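Local coordinates for protein ubiquitin-conjugating enzyme E2-21 kDa (Pichia angusta, PDB 5NL8) that catalyses the attachment of ubiquitin to other proteins as an E2 conjugating enzyme, and is probably essential for peroxisome biogenesis, at residues 175-178 / 179-183; 126-130 / 131-135; 160-164 / 165-169. One frame throughout, in Å; residues are numbered along the deposited sequence.

Contact 1 of 3, residues 175-178 / 179-183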
ATOM      1  N   VAL A 175     -15.296   3.384  -3.131  1.00 33.86           N
ATOM      2  CA  VAL A 175     -13.946   3.820  -2.760  1.00 31.06           C
ATOM      3  C   VAL A 175     -13.967   5.260  -2.239  1.00 30.80           C
ATOM      4  O   VAL A 175     -13.397   5.559  -1.184  1.00 37.68           O
ATOM      5  CB  VAL A 175     -12.962   3.712  -3.943  1.00 32.97           C
ATOM      6  CG1 VAL A 175     -11.578   4.162  -3.524  1.00 30.74           C
ATOM      7  CG2 VAL A 175     -12.911   2.279  -4.462  1.00 32.98           C
ATOM      8  N   HIS A 176     -14.647   6.139  -2.972  1.00 29.65           N
ATOM      9  CA  HIS A 176     -14.818   7.531  -2.560  1.00 39.60           C
ATOM     10  C   HIS A 176     -15.448   7.634  -1.170  1.00 41.78           C
ATOM     11  O   HIS A 176     -15.037   8.464  -0.354  1.00 42.89           O
ATOM     12  CB  HIS A 176     -15.674   8.299  -3.577  1.00 41.83           C
ATOM     13  CG  HIS A 176     -14.957   8.628  -4.848  1.00 56.45           C
ATOM     14  ND1 HIS A 176     -15.609   9.103  -5.972  1.00 63.48           N
ATOM     15  CD2 HIS A 176     -13.648   8.556  -5.184  1.00 58.86           C
ATOM     16  CE1 HIS A 176     -14.732   9.306  -6.935  1.00 62.53           C
ATOM     17  NE2 HIS A 176     -13.532   8.981  -6.485  1.00 55.46           N
ATOM     18  N   TYR A 177     -16.442   6.789  -0.903  1.00 32.27           N
ATOM     19  CA  TYR A 177     -17.097   6.773   0.404  1.00 32.87           C
ATOM     20  C   TYR A 177     -16.111   6.464   1.525  1.00 35.53           C
ATOM     21  O   TYR A 177     -16.049   7.184   2.532  1.00 42.94           O
ATOM     22  CB  TYR A 177     -18.236   5.755   0.429  1.00 44.01           C
ATOM     23  CG  TYR A 177     -18.858   5.560   1.799  1.00 43.95           C
ATOM     24  CD1 TYR A 177     -19.701   6.521   2.346  1.00 50.42           C
ATOM     25  CD2 TYR A 177     -18.605   4.412   2.542  1.00 42.92           C
ATOM     26  CE1 TYR A 177     -20.275   6.346   3.596  1.00 50.61           C
ATOM     27  CE2 TYR A 177     -19.175   4.228   3.795  1.00 49.16           C
ATOM     28  CZ  TYR A 177     -20.009   5.199   4.315  1.00 55.78           C
ATOM     29  OH  TYR A 177     -20.577   5.023   5.556  1.00 66.72           O
ATOM     30  N   TYR A 178     -15.335   5.398   1.360  1.00 35.54           N
ATOM     31  CA  TYR A 178     -14.403   5.042   2.427  1.00 34.16           C
ATOM     32  C   TYR A 178     -13.288   6.083   2.575  1.00 37.14           C
ATOM     33  O   TYR A 178     -12.862   6.375   3.692  1.00 34.00           O
ATOM     34  CB  TYR A 178     -13.833   3.640   2.199  1.00 29.83           C
ATOM     35  CG  TYR A 178     -14.822   2.568   2.602  1.00 32.30           C
ATOM     36  CD1 TYR A 178     -14.922   2.147   3.923  1.00 31.74           C
ATOM     37  CD2 TYR A 178     -15.684   2.004   1.667  1.00 32.82           C
ATOM     38  CE1 TYR A 178     -15.842   1.183   4.299  1.00 32.86           C
ATOM     39  CE2 TYR A 178     -16.605   1.039   2.034  1.00 31.33           C
ATOM     40  CZ  TYR A 178     -16.680   0.634   3.350  1.00 30.15           C
ATOM     41  OH  TYR A 178     -17.594  -0.325   3.710  1.00 40.86           O
ATOM     42  N   ILE A 179     -12.842   6.668   1.466  1.00 32.80           N
ATOM     43  CA  ILE A 179     -11.853   7.745   1.527  1.00 28.55           C
ATOM     44  C   ILE A 179     -12.391   8.948   2.309  1.00 36.09           C
ATOM     45  O   ILE A 179     -11.697   9.532   3.139  1.00 35.89           O
ATOM     46  CB  ILE A 179     -11.429   8.214   0.117  1.00 36.73           C
ATOM     47  CG1 ILE A 179     -10.594   7.140  -0.578  1.00 28.71           C
ATOM     48  CG2 ILE A 179     -10.629   9.510   0.192  1.00 36.94           C
ATOM     49  CD1 ILE A 179     -10.129   7.537  -1.956  1.00 33.55           C
ATOM     50  N   ALA A 180     -13.642   9.302   2.050  1.00 39.08           N
ATOM     51  CA  ALA A 180     -14.234  10.484   2.658  1.00 42.19           C
ATOM     52  C   ALA A 180     -14.586  10.282   4.131  1.00 48.88           C
ATOM     53  O   ALA A 180     -14.559  11.234   4.912  1.00 41.11           O
ATOM     54  CB  ALA A 180     -15.466  10.905   1.881  1.00 44.51           C
ATOM     55  N   LYS A 181     -14.914   9.053   4.520  1.00 43.51           N
ATOM     56  CA  LYS A 181     -15.420   8.836   5.873  1.00 39.46           C
ATOM     57  C   LYS A 181     -14.426   8.234   6.868  1.00 42.97           C
ATOM     58  O   LYS A 181     -14.583   8.404   8.080  1.00 42.47           O
ATOM     59  CB  LYS A 181     -16.668   7.955   5.821  1.00 44.06           C
ATOM     60  CG  LYS A 181     -17.945   8.739   5.586  1.00 70.41           C
ATOM     61  CD  LYS A 181     -18.044   9.901   6.566  1.00 74.05           C
ATOM     62  CE  LYS A 181     -19.425  10.527   6.561  1.00 73.96           C
ATOM     63  NZ  LYS A 181     -19.507  11.673   7.509  1.00 75.29           N
ATOM     64  N   TYR A 182     -13.407   7.539   6.376  1.00 30.76           N
ATOM     65  CA  TYR A 182     -12.527   6.789   7.266  1.00 34.95           C
ATOM     66  C   TYR A 182     -11.056   7.217   7.216  1.00 36.80           C
ATOM     67  O   TYR A 182     -10.159   6.375   7.273  1.00 35.77           O
ATOM     68  CB  TYR A 182     -12.646   5.295   6.953  1.00 32.05           C
ATOM     69  CG  TYR A 182     -13.991   4.711   7.326  1.00 34.82           C
ATOM     70  CD1 TYR A 182     -14.232   4.242   8.612  1.00 45.43           C
ATOM     71  CD2 TYR A 182     -15.017   4.629   6.398  1.00 44.13           C
ATOM     72  CE1 TYR A 182     -15.457   3.707   8.962  1.00 37.92           C
ATOM     73  CE2 TYR A 182     -16.249   4.094   6.736  1.00 39.27           C
ATOM     74  CZ  TYR A 182     -16.463   3.635   8.021  1.00 51.33           C
ATOM     75  OH  TYR A 182     -17.686   3.102   8.366  1.00 55.31           O
ATOM     76  N   SER A 183     -10.815   8.525   7.137  1.00 36.82           N
ATOM     77  CA  SER A 183      -9.454   9.067   7.096  1.00 35.78           C
ATOM     78  C   SER A 183      -9.127   9.889   8.342  1.00 37.41           C
ATOM     79  O   SER A 183      -9.998  10.561   8.895  1.00 38.69           O
ATOM     80  CB  SER A 183      -9.255   9.934   5.847  1.00 38.51           C
ATOM     81  OG  SER A 183      -9.316   9.162   4.661  1.00 39.62           O
TER
HETATM   82  O   HOH W   1     -20.181   2.023   6.601  1.00 55.69           O

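Contact 2 of 3, residues 126-130 / 131-135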
ATOM      1  N   GLN A 126       3.921 -13.227  -5.783  1.00 56.01           N
ATOM      2  CA  GLN A 126       4.541 -14.517  -6.084  1.00 60.53           C
ATOM      3  C   GLN A 126       4.694 -14.742  -7.589  1.00 71.87           C
ATOM      4  O   GLN A 126       5.672 -15.337  -8.040  1.00 72.70           O
ATOM      5  CB  GLN A 126       3.740 -15.664  -5.466  1.00 65.24           C
ATOM      6  CG  GLN A 126       4.385 -16.276  -4.226  1.00 74.74           C
ATOM      7  CD  GLN A 126       5.814 -16.739  -4.469  1.00 83.81           C
ATOM      8  OE1 GLN A 126       6.703 -16.498  -3.652  1.00 80.40           O
ATOM      9  NE2 GLN A 126       6.039 -17.411  -5.593  1.00 93.17           N
ATOM     10  N   GLN A 127       3.734 -14.247  -8.363  1.00 69.10           N
ATOM     11  CA  GLN A 127       3.755 -14.443  -9.806  1.00 77.10           C
ATOM     12  C   GLN A 127       4.748 -13.516 -10.503  1.00 73.61           C
ATOM     13  O   GLN A 127       5.215 -13.814 -11.600  1.00 76.61           O
ATOM     14  CB  GLN A 127       2.357 -14.237 -10.394  1.00 81.06           C
ATOM     15  CG  GLN A 127       1.312 -15.204  -9.863  1.00 90.66           C
ATOM     16  CD  GLN A 127       1.774 -16.648  -9.903  1.00 99.22           C
ATOM     17  OE1 GLN A 127       1.947 -17.285  -8.862  1.00101.30           O
ATOM     18  NE2 GLN A 127       1.973 -17.173 -11.105  1.00101.65           N
ATOM     19  N   LYS A 128       5.076 -12.397  -9.867  1.00 70.79           N
ATOM     20  CA  LYS A 128       5.947 -11.407 -10.493  1.00 77.71           C
ATOM     21  C   LYS A 128       7.387 -11.438  -9.978  1.00 78.77           C
ATOM     22  O   LYS A 128       8.321 -11.190 -10.737  1.00 77.66           O
ATOM     23  CB  LYS A 128       5.374  -9.998 -10.300  1.00 74.50           C
ATOM     24  CG  LYS A 128       4.223  -9.651 -11.234  1.00 83.81           C
ATOM     25  CD  LYS A 128       4.232  -8.171 -11.605  1.00 91.91           C
ATOM     26  CE  LYS A 128       5.254  -7.884 -12.703  1.00 93.59           C
ATOM     27  NZ  LYS A 128       5.167  -6.489 -13.225  1.00 85.24           N
ATOM     28  N   TRP A 129       7.560 -11.751  -8.696  1.00 79.35           N
ATOM     29  CA  TRP A 129       8.839 -11.542  -8.016  1.00 66.22           C
ATOM     30  C   TRP A 129      10.011 -12.352  -8.580  1.00 62.49           C
ATOM     31  O   TRP A 129       9.864 -13.510  -8.973  1.00 64.43           O
ATOM     32  CB  TRP A 129       8.695 -11.845  -6.521  1.00 55.85           C
ATOM     33  CG  TRP A 129       9.924 -11.512  -5.730  1.00 58.66           C
ATOM     34  CD1 TRP A 129      10.945 -12.357  -5.403  1.00 56.88           C
ATOM     35  CD2 TRP A 129      10.269 -10.236  -5.172  1.00 51.72           C
ATOM     36  NE1 TRP A 129      11.900 -11.690  -4.676  1.00 49.66           N
ATOM     37  CE2 TRP A 129      11.509 -10.386  -4.522  1.00 50.50           C
ATOM     38  CE3 TRP A 129       9.647  -8.984  -5.161  1.00 40.32           C
ATOM     39  CZ2 TRP A 129      12.140  -9.330  -3.866  1.00 52.64           C
ATOM     40  CZ3 TRP A 129      10.274  -7.938  -4.508  1.00 46.60           C
ATOM     41  CH2 TRP A 129      11.509  -8.116  -3.872  1.00 43.75           C
ATOM     42  N   SER A 130      11.175 -11.709  -8.607  1.00 58.80           N
ATOM     43  CA  SER A 130      12.435 -12.335  -8.987  1.00 69.14           C
ATOM     44  C   SER A 130      13.549 -11.682  -8.167  1.00 79.73           C
ATOM     45  O   SER A 130      13.362 -10.582  -7.649  1.00 80.23           O
ATOM     46  CB  SER A 130      12.693 -12.183 -10.489  1.00 70.26           C
ATOM     47  OG  SER A 130      13.415 -10.996 -10.766  1.00 75.80           O
ATOM     48  N   PRO A 131      14.708 -12.351  -8.035  1.00 78.63           N
ATOM     49  CA  PRO A 131      15.804 -11.790  -7.231  1.00 70.57           C
ATOM     50  C   PRO A 131      16.318 -10.437  -7.729  1.00 70.24           C
ATOM     51  O   PRO A 131      17.094  -9.789  -7.029  1.00 60.20           O
ATOM     52  CB  PRO A 131      16.900 -12.853  -7.346  1.00 79.63           C
ATOM     53  CG  PRO A 131      16.167 -14.115  -7.623  1.00 86.24           C
ATOM     54  CD  PRO A 131      15.008 -13.721  -8.487  1.00 82.09           C
ATOM     55  N   ALA A 132      15.890 -10.024  -8.919  1.00 72.39           N
ATOM     56  CA  ALA A 132      16.283  -8.732  -9.471  1.00 68.86           C
ATOM     57  C   ALA A 132      15.430  -7.602  -8.900  1.00 64.88           C
ATOM     58  O   ALA A 132      15.756  -6.425  -9.059  1.00 62.42           O
ATOM     59  CB  ALA A 132      16.183  -8.754 -10.989  1.00 70.61           C
ATOM     60  N   TRP A 133      14.338  -7.966  -8.237  1.00 53.87           N
ATOM     61  CA  TRP A 133      13.414  -6.986  -7.678  1.00 59.86           C
ATOM     62  C   TRP A 133      13.928  -6.377  -6.374  1.00 62.57           C
ATOM     63  O   TRP A 133      14.735  -6.980  -5.664  1.00 62.02           O
ATOM     64  CB  TRP A 133      12.041  -7.620  -7.445  1.00 64.02           C
ATOM     65  CG  TRP A 133      11.210  -7.766  -8.689  1.00 65.35           C
ATOM     66  CD1 TRP A 133      11.572  -8.383  -9.850  1.00 65.21           C
ATOM     67  CD2 TRP A 133       9.871  -7.297  -8.883  1.00 55.47           C
ATOM     68  NE1 TRP A 133      10.545  -8.320 -10.760  1.00 62.58           N
ATOM     69  CE2 TRP A 133       9.488  -7.659 -10.191  1.00 60.86           C
ATOM     70  CE3 TRP A 133       8.959  -6.604  -8.082  1.00 53.67           C
ATOM     71  CZ2 TRP A 133       8.234  -7.351 -10.715  1.00 60.89           C
ATOM     72  CZ3 TRP A 133       7.713  -6.299  -8.603  1.00 52.48           C
ATOM     73  CH2 TRP A 133       7.363  -6.673  -9.907  1.00 65.44           C
ATOM     74  N   THR A 134      13.445  -5.177  -6.071  1.00 54.21           N
ATOM     75  CA  THR A 134      13.813  -4.466  -4.855  1.00 46.74           C
ATOM     76  C   THR A 134      12.567  -4.114  -4.052  1.00 47.22           C
ATOM     77  O   THR A 134      11.450  -4.445  -4.452  1.00 47.37           O
ATOM     78  CB  THR A 134      14.585  -3.176  -5.169  1.00 54.99           C
ATOM     79  OG1 THR A 134      14.869  -2.477  -3.950  1.00 85.78           O
ATOM     80  CG2 THR A 134      13.756  -2.276  -6.063  1.00 50.36           C
ATOM     81  N   LEU A 135      12.761  -3.441  -2.921  1.00 56.43           N
ATOM     82  CA  LEU A 135      11.644  -2.939  -2.126  1.00 56.23           C
ATOM     83  C   LEU A 135      10.842  -1.918  -2.925  1.00 49.04           C
ATOM     84  O   LEU A 135       9.602  -1.929  -2.923  1.00 48.15           O
ATOM     85  CB  LEU A 135      12.142  -2.306  -0.827  1.00 53.11           C
ATOM     86  CG  LEU A 135      12.755  -3.236   0.221  1.00 62.05           C
ATOM     87  CD1 LEU A 135      13.290  -2.437   1.401  1.00 59.72           C
ATOM     88  CD2 LEU A 135      11.733  -4.257   0.682  1.00 59.37           C
TER

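Contact 3 of 3, residues 160-164 / 165-169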
ATOM      1  N   ALA A 160     -14.715  -7.386  -6.326  1.00 29.30           N
ATOM      2  CA  ALA A 160     -14.342  -8.208  -7.474  1.00 45.01           C
ATOM      3  C   ALA A 160     -15.526  -8.436  -8.413  1.00 47.76           C
ATOM      4  O   ALA A 160     -15.369  -8.407  -9.633  1.00 50.29           O
ATOM      5  CB  ALA A 160     -13.772  -9.539  -7.011  1.00 41.55           C
ATOM      6  N   ASN A 161     -16.709  -8.655  -7.848  1.00 38.15           N
ATOM      7  CA  ASN A 161     -17.904  -8.855  -8.664  1.00 39.49           C
ATOM      8  C   ASN A 161     -18.390  -7.565  -9.309  1.00 46.22           C
ATOM      9  O   ASN A 161     -18.877  -7.577 -10.442  1.00 43.41           O
ATOM     10  CB  ASN A 161     -19.028  -9.470  -7.830  1.00 38.36           C
ATOM     11  CG  ASN A 161     -18.771 -10.924  -7.496  1.00 46.33           C
ATOM     12  OD1 ASN A 161     -17.934 -11.577  -8.118  1.00 56.61           O
ATOM     13  ND2 ASN A 161     -19.495 -11.440  -6.509  1.00 51.70           N
ATOM     14  N   LEU A 162     -18.269  -6.456  -8.586  1.00 45.78           N
ATOM     15  CA  LEU A 162     -18.594  -5.152  -9.150  1.00 50.32           C
ATOM     16  C   LEU A 162     -17.750  -4.931 -10.393  1.00 54.43           C
ATOM     17  O   LEU A 162     -18.247  -4.474 -11.424  1.00 48.61           O
ATOM     18  CB  LEU A 162     -18.353  -4.031  -8.136  1.00 42.36           C
ATOM     19  CG  LEU A 162     -19.503  -3.703  -7.181  1.00 34.43           C
ATOM     20  CD1 LEU A 162     -19.054  -2.676  -6.166  1.00 40.02           C
ATOM     21  CD2 LEU A 162     -20.725  -3.211  -7.942  1.00 36.65           C
ATOM     22  N   LEU A 163     -16.474  -5.286 -10.293  1.00 56.66           N
ATOM     23  CA  LEU A 163     -15.558  -5.145 -11.414  1.00 49.21           C
ATOM     24  C   LEU A 163     -15.897  -6.134 -12.533  1.00 47.47           C
ATOM     25  O   LEU A 163     -15.813  -5.800 -13.714  1.00 53.06           O
ATOM     26  CB  LEU A 163     -14.116  -5.339 -10.944  1.00 53.11           C
ATOM     27  CG  LEU A 163     -13.018  -4.886 -11.904  1.00 68.96           C
ATOM     28  CD1 LEU A 163     -12.915  -3.369 -11.903  1.00 73.95           C
ATOM     29  CD2 LEU A 163     -11.689  -5.516 -11.528  1.00 62.01           C
ATOM     30  N   LYS A 164     -16.293  -7.345 -12.157  1.00 49.45           N
ATOM     31  CA  LYS A 164     -16.618  -8.385 -13.133  1.00 55.32           C
ATOM     32  C   LYS A 164     -17.905  -8.072 -13.896  1.00 56.09           C
ATOM     33  O   LYS A 164     -18.092  -8.529 -15.024  1.00 54.57           O
ATOM     34  CB  LYS A 164     -16.732  -9.746 -12.439  1.00 51.52           C
ATOM     35  CG  LYS A 164     -15.455 -10.576 -12.499  1.00 67.54           C
ATOM     36  CD  LYS A 164     -15.472 -11.708 -11.482  1.00 75.06           C
ATOM     37  CE  LYS A 164     -16.719 -12.564 -11.617  1.00 82.63           C
ATOM     38  NZ  LYS A 164     -16.858 -13.514 -10.478  1.00 79.54           N
ATOM     39  N   CYS A 165     -18.789  -7.295 -13.276  1.00 53.23           N
ATOM     40  CA  CYS A 165     -20.022  -6.856 -13.927  1.00 53.68           C
ATOM     41  C   CYS A 165     -19.826  -5.507 -14.597  1.00 60.14           C
ATOM     42  O   CYS A 165     -20.774  -4.924 -15.121  1.00 62.20           O
ATOM     43  CB  CYS A 165     -21.170  -6.764 -12.921  1.00 57.09           C
ATOM     44  SG  CYS A 165     -21.584  -8.308 -12.100  1.00 63.03           S
ATOM     45  N   ASP A 166     -18.589  -5.018 -14.557  1.00 66.09           N
ATOM     46  CA  ASP A 166     -18.225  -3.716 -15.111  1.00 65.27           C
ATOM     47  C   ASP A 166     -19.154  -2.599 -14.629  1.00 65.15           C
ATOM     48  O   ASP A 166     -19.590  -1.756 -15.413  1.00 62.84           O
ATOM     49  CB  ASP A 166     -18.213  -3.775 -16.640  1.00 81.57           C
ATOM     50  CG  ASP A 166     -17.236  -2.790 -17.253  1.00 94.57           C
ATOM     51  OD1 ASP A 166     -16.012  -3.043 -17.182  1.00 94.75           O
ATOM     52  OD2 ASP A 166     -17.688  -1.766 -17.808  1.00 98.35           O
ATOM     53  N   ASP A 167     -19.457  -2.609 -13.333  1.00 57.65           N
ATOM     54  CA  ASP A 167     -20.209  -1.527 -12.707  1.00 59.62           C
ATOM     55  C   ASP A 167     -19.235  -0.507 -12.114  1.00 60.10           C
ATOM     56  O   ASP A 167     -18.990  -0.491 -10.909  1.00 53.24           O
ATOM     57  CB  ASP A 167     -21.146  -2.072 -11.624  1.00 50.77           C
ATOM     58  CG  ASP A 167     -22.244  -1.089 -11.249  1.00 57.39           C
ATOM     59  OD1 ASP A 167     -22.067   0.128 -11.470  1.00 61.73           O
ATOM     60  OD2 ASP A 167     -23.288  -1.537 -10.733  1.00 61.43           O
ATOM     61  N   THR A 168     -18.693   0.346 -12.977  1.00 67.36           N
ATOM     62  CA  THR A 168     -17.620   1.270 -12.619  1.00 64.71           C
ATOM     63  C   THR A 168     -18.043   2.326 -11.605  1.00 58.02           C
ATOM     64  O   THR A 168     -17.277   2.695 -10.703  1.00 61.07           O
ATOM     65  CB  THR A 168     -17.092   1.995 -13.867  1.00 73.02           C
ATOM     66  OG1 THR A 168     -16.957   1.059 -14.943  1.00 72.46           O
ATOM     67  CG2 THR A 168     -15.745   2.628 -13.581  1.00 76.27           C
ATOM     68  N   THR A 169     -19.266   2.817 -11.767  1.00 48.73           N
ATOM     69  CA  THR A 169     -19.775   3.901 -10.946  1.00 48.25           C
ATOM     70  C   THR A 169     -19.910   3.488  -9.484  1.00 50.46           C
ATOM     71  O   THR A 169     -19.552   4.247  -8.587  1.00 66.87           O
ATOM     72  CB  THR A 169     -21.137   4.399 -11.461  1.00 59.66           C
ATOM     73  OG1 THR A 169     -21.020   4.767 -12.843  1.00 69.31           O
ATOM     74  CG2 THR A 169     -21.607   5.602 -10.656  1.00 59.96           C
TER

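Contact 1 of 3, residues 175-178 / 179-183
Ile-179 donates its backbone N to Val-175 O at 2.9 Å, the straightest (165°) of four successive i to i+4 bonds that carry this helix to its end. Its CG1 stands beside the backbone N (chi1 -70°), which leads CD1 back to within 4.0 Å of Val-175 CG1. Ala-180 repeats the pattern on His-176 O, and its CB also rests 3.3 Å from that oxygen. Lys-181 N bonds Tyr-177 O; its CG lies 3.9 Å from Tyr-177 CE1, and the bend at chi2 then carries the chain away. Tyr-182, although it has left helical backbone angles, still donates its N to Tyr-178 O. The Tyr-182 and Tyr-178 side chains run alongside each other and point the same way. Their planes differ by 24° but are slid apart, so CD2 of Tyr-182 meets Tyr-178 CD1 at 3.5 Å with little ring overlap. A water whose O lies 3.2 Å from both Tyr-177 OH and Tyr-182 OH bridges the two hydroxyls. Ser-183 then folds OG back to donate, in the carbonyl plane, to a lone pair of Ile-179 O at 2.9 Å. Tyr-178 also meets Phe-115 edge-to-face. Gln-94, at the end of helix 87-94, bonds Lys-181 O and Ser-183 O, and helix 168-181 passes through Tyr-182 alone into strand 183-184, which pairs antiparallel with strand 104-105.

Contact 2 of 3, residues 126-130 / 131-135
Trp-129 and Trp-133 meet through different choices of first torsion. With CG anti to the backbone N (chi1 -174°), Trp-129 brings its indole under Trp-133 CB, which makes a CH-pi contact over the face of the six-membered ring, 3.5 Å from its centroid. Trp-133 instead sets CG beside its N and anti to the carbonyl carbon (chi1 -78°), which turns its indole back over the preceding residues. The two indoles are steeply inclined, at 48°, and neither stack nor meet edge-to-face. Over one face of the Trp-133 ring lies Lys-128 O, while the lysine chain, bent at chi2 and chi3, runs along the indole edge and puts CE 3.6 Å from Trp-133 CZ2. Ser-130 OG approaches another part of that edge, 3.3 Å from Trp-133 CD1. With an alanine at Trp-133, the Lys-128 methylenes would probably lose the indole edge they lie along, and the chain would be freer to turn. Two bonds to Ser-130 hold the turn: Trp-133 N donates to its O at 2.9 Å, and Ala-132 N to its OG at 3.2 Å. Trp-129 NE1 is held by Pro-74 O. Ser-130 thus heads a type I beta turn and an ST turn at once, within the Trp-Ser-Pro sequence familiar from E2 enzymes; the Lys-128 side chain is about 12 Å from that of Cys-121, the predicted thioester cysteine.

Contact 3 of 3, residues 160-164 / 165-169
Cys-165 N donates to Asn-161 O at 2.8 Å, a last ordinary helical bond before the backbone changes hand. At Asp-166 phi turns positive (50°), and the chain wraps back over the final turn: Asp-167 N reaches Leu-162 O at 2.9 Å, nearly straight (163°), and Asp-166 N reaches Leu-163 O at 3.0 Å. The second donor stands well above the plane of its carbonyl, whereas the first comes in almost along the C=O direction. Among the side chains, Leu-162 and Asp-167 cross at the flank of the turn, CD2 of the leucine lying 3.9 Å from Asp-167 CB. The aspartate contributes its methylene here. Within the last turn Lys-164, its chain bent at chi3, curls back so that NZ donates to Asn-161 OD1 at 3.2 Å. Cys-165 SG stays beside its own backbone N, close to Asn-161 O. The nested pair of backbone bonds and the positive phi make a Schellman motif, accompanied by the contact between Leu-162 and Asp-167, in which the residue after the reversal, Asp-167, already serves as N-cap of helix 168-181.

Three local contacts illustrate how one E2 fold starts, joins and ends its helices. From the N terminus, contact 2 comes first, turning the chain between helix 122-126 and helix 135-147, a few residues after Cys-121, the predicted thioester cysteine. Contact 3 follows, stopping helix 157-164 and starting helix 168-181; contact 1 then finishes that same helix and passes the chain to strand 183-184. All three are in series, so none encloses or crosses another. Contacts 1 and 3 share helix 168-181, with centres 19 Å apart and nearest atoms about 7 Å apart, whereas contacts 1 and 2 lie on opposite sides of the chain's centre, their centres 31 Å apart.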